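Local coordinates for protein profilin II (Homo sapiens, PDB 1D1J) that binds actin and poly-L-proline and, like other profilins, probably helps to regulate the assembly of actin filaments, at residues 116-120 / 121-125. Sequence-based numbering, arbitrary orientation.
Sequences EGVHG and GTLNK. With SO4 (sulfate ion), chain E.
G120 and N124 are joined by the first well-formed bond of the C-terminal helix: N124 N gives its hydrogen to G120 O at 2.7 Å, with the donor nearly in line with the carbonyl. One residue earlier, at the N-cap, H119 O takes two weak bonds, from L123 N (3.4 Å, fairly straight) and from T122 N, bent to 123°. The N-H of G120, one of those left unused by the first turn, is given to a sulfate, G120 N to O4 at 3.0 Å. The same ion, probably from the crystallisation liquor, takes a second bond from the edge of the H119 ring, ND1 to O1 at 3.2 Å, and a third from N99; the positive end of the helix dipole would probably favour an anion here. Over one face of the H119 ring lies G117 O, 3.9 Å above its plane.

V118 reaches forward onto the first turn. The first torsion (-179°) sets CG1 opposite the backbone N and carries it onto the helix, where this methyl rests over the notch between T122 and L123, 4.1 Å from T122 CB and from L123 CG; both side chains cross that of V118 at about a right angle. This apolar patch joins the loop to the first helical turn, while V118 O accepts a bond from N99.

This is the junction where strand 108-114 leaves the antiparallel sheet and the chain enters helix 120-136. L123 packs on N99 and A101 of strand 99-104, N124 ND2 bonds D86 of strand 84-89, V118 and T122 touch C15 ahead of strand 16-23, and T122 OG1 bonds D80 O of the second subunit.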
ATOM      1  N   GLU A 116       2.980  19.719  20.381  1.00 18.84           N
ATOM      2  CA  GLU A 116       2.768  19.194  21.727  1.00 20.55           C
ATOM      3  C   GLU A 116       1.512  18.317  21.789  1.00 19.91           C
ATOM      4  O   GLU A 116       0.455  18.680  21.254  1.00 19.86           O
ATOM      5  CB  GLU A 116       2.645  20.321  22.746  1.00 22.71           C
ATOM      6  CG  GLU A 116       2.471  19.816  24.174  1.00 26.30           C
ATOM      7  CD  GLU A 116       2.351  20.940  25.189  1.00 28.97           C
ATOM      8  OE1 GLU A 116       2.884  22.047  24.939  1.00 30.92           O
ATOM      9  OE2 GLU A 116       1.726  20.711  26.247  1.00 31.41           O
ATOM     10  N   GLY A 117       1.647  17.152  22.416  1.00 19.07           N
ATOM     11  CA  GLY A 117       0.516  16.249  22.555  1.00 18.42           C
ATOM     12  C   GLY A 117       0.263  15.268  21.424  1.00 17.81           C
ATOM     13  O   GLY A 117      -0.531  14.341  21.595  1.00 17.73           O
ATOM     14  N   VAL A 118       0.903  15.464  20.270  1.00 16.89           N
ATOM     15  CA  VAL A 118       0.712  14.544  19.146  1.00 15.99           C
ATOM     16  C   VAL A 118       1.388  13.218  19.493  1.00 15.55           C
ATOM     17  O   VAL A 118       2.569  13.188  19.849  1.00 15.68           O
ATOM     18  CB  VAL A 118       1.267  15.110  17.818  1.00 15.14           C
ATOM     19  CG1 VAL A 118       1.021  14.112  16.676  1.00 15.34           C
ATOM     20  CG2 VAL A 118       0.593  16.435  17.505  1.00 15.02           C
ATOM     21  N   HIS A 119       0.616  12.134  19.422  1.00 14.84           N
ATOM     22  CA  HIS A 119       1.104  10.797  19.764  1.00 14.07           C
ATOM     23  C   HIS A 119       2.096  10.219  18.761  1.00 12.64           C
ATOM     24  O   HIS A 119       2.042  10.529  17.572  1.00 12.17           O
ATOM     25  CB  HIS A 119      -0.071   9.826  19.921  1.00 15.99           C
ATOM     26  CG  HIS A 119      -1.132  10.304  20.863  1.00 17.98           C
ATOM     27  ND1 HIS A 119      -0.915  10.457  22.214  1.00 19.05           N
ATOM     28  CD2 HIS A 119      -2.417  10.671  20.640  1.00 18.79           C
ATOM     29  CE1 HIS A 119      -2.024  10.902  22.789  1.00 19.05           C
ATOM     30  NE2 HIS A 119      -2.945  11.039  21.856  1.00 19.65           N
ATOM     31  N   GLY A 120       2.980   9.358  19.261  1.00 11.96           N
ATOM     32  CA  GLY A 120       3.979   8.714  18.419  1.00 11.65           C
ATOM     33  C   GLY A 120       3.373   7.829  17.340  1.00 11.18           C
ATOM     34  O   GLY A 120       3.887   7.791  16.229  1.00 10.74           O
ATOM     35  N   GLY A 121       2.279   7.133  17.670  1.00 10.96           N
ATOM     36  CA  GLY A 121       1.602   6.269  16.717  1.00 10.31           C
ATOM     37  C   GLY A 121       1.172   7.039  15.483  1.00 10.98           C
ATOM     38  O   GLY A 121       1.291   6.542  14.363  1.00 10.31           O
ATOM     39  N   THR A 122       0.681   8.260  15.696  1.00 10.97           N
ATOM     40  CA  THR A 122       0.244   9.149  14.614  1.00 10.42           C
ATOM     41  C   THR A 122       1.414   9.432  13.668  1.00 10.17           C
ATOM     42  O   THR A 122       1.283   9.289  12.449  1.00 10.09           O
ATOM     43  CB  THR A 122      -0.260  10.524  15.171  1.00 10.71           C
ATOM     44  OG1 THR A 122      -1.384  10.317  16.036  1.00 11.75           O
ATOM     45  CG2 THR A 122      -0.663  11.464  14.042  1.00 10.07           C
ATOM     46  N   LEU A 123       2.546   9.826  14.253  1.00  9.42           N
ATOM     47  CA  LEU A 123       3.762  10.163  13.510  1.00  8.71           C
ATOM     48  C   LEU A 123       4.434   8.942  12.887  1.00  8.64           C
ATOM     49  O   LEU A 123       5.013   9.036  11.803  1.00  8.54           O
ATOM     50  CB  LEU A 123       4.755  10.903  14.419  1.00  7.07           C
ATOM     51  CG  LEU A 123       4.222  12.197  15.039  1.00  7.03           C
ATOM     52  CD1 LEU A 123       5.147  12.684  16.131  1.00  5.34           C
ATOM     53  CD2 LEU A 123       4.017  13.263  13.966  1.00  5.15           C
ATOM     54  N   ASN A 124       4.357   7.813  13.589  1.00  8.10           N
ATOM     55  CA  ASN A 124       4.935   6.550  13.132  1.00  7.38           C
ATOM     56  C   ASN A 124       4.284   6.138  11.811  1.00  8.44           C
ATOM     57  O   ASN A 124       4.976   5.768  10.858  1.00  8.88           O
ATOM     58  CB  ASN A 124       4.725   5.469  14.201  1.00  6.78           C
ATOM     59  CG  ASN A 124       5.207   4.100  13.769  1.00  5.85           C
ATOM     60  OD1 ASN A 124       4.517   3.377  13.058  1.00  5.28           O
ATOM     61  ND2 ASN A 124       6.391   3.733  14.213  1.00  5.59           N
ATOM     62  N   LYS A 125       2.956   6.240  11.752  1.00  8.32           N
ATOM     63  CA  LYS A 125       2.208   5.876  10.555  1.00  8.64           C
ATOM     64  C   LYS A 125       2.300   6.958   9.484  1.00 10.50           C
ATOM     65  O   LYS A 125       2.155   6.676   8.292  1.00 10.41           O
ATOM     66  CB  LYS A 125       0.748   5.557  10.889  1.00  6.76           C
ATOM     67  CG  LYS A 125       0.574   4.369  11.824  1.00  3.24           C
ATOM     68  CD  LYS A 125       1.267   3.135  11.294  1.00  2.22           C
ATOM     69  CE  LYS A 125       1.112   1.972  12.256  1.00  2.00           C
ATOM     70  NZ  LYS A 125       1.807   2.210  13.548  1.00  2.00           N
TER
HETATM   71  S   SO4 E 800       3.132   9.136  23.291  1.00 34.18           S
HETATM   72  O1  SO4 E 800       1.706   8.908  23.291  1.00 34.80           O
HETATM   73  O2  SO4 E 800       3.748   8.489  24.423  1.00 34.77           O
HETATM   74  O3  SO4 E 800       3.361  10.524  23.388  1.00 34.37           O
HETATM   75  O4  SO4 E 800       3.714   8.644  22.070  1.00 34.78           O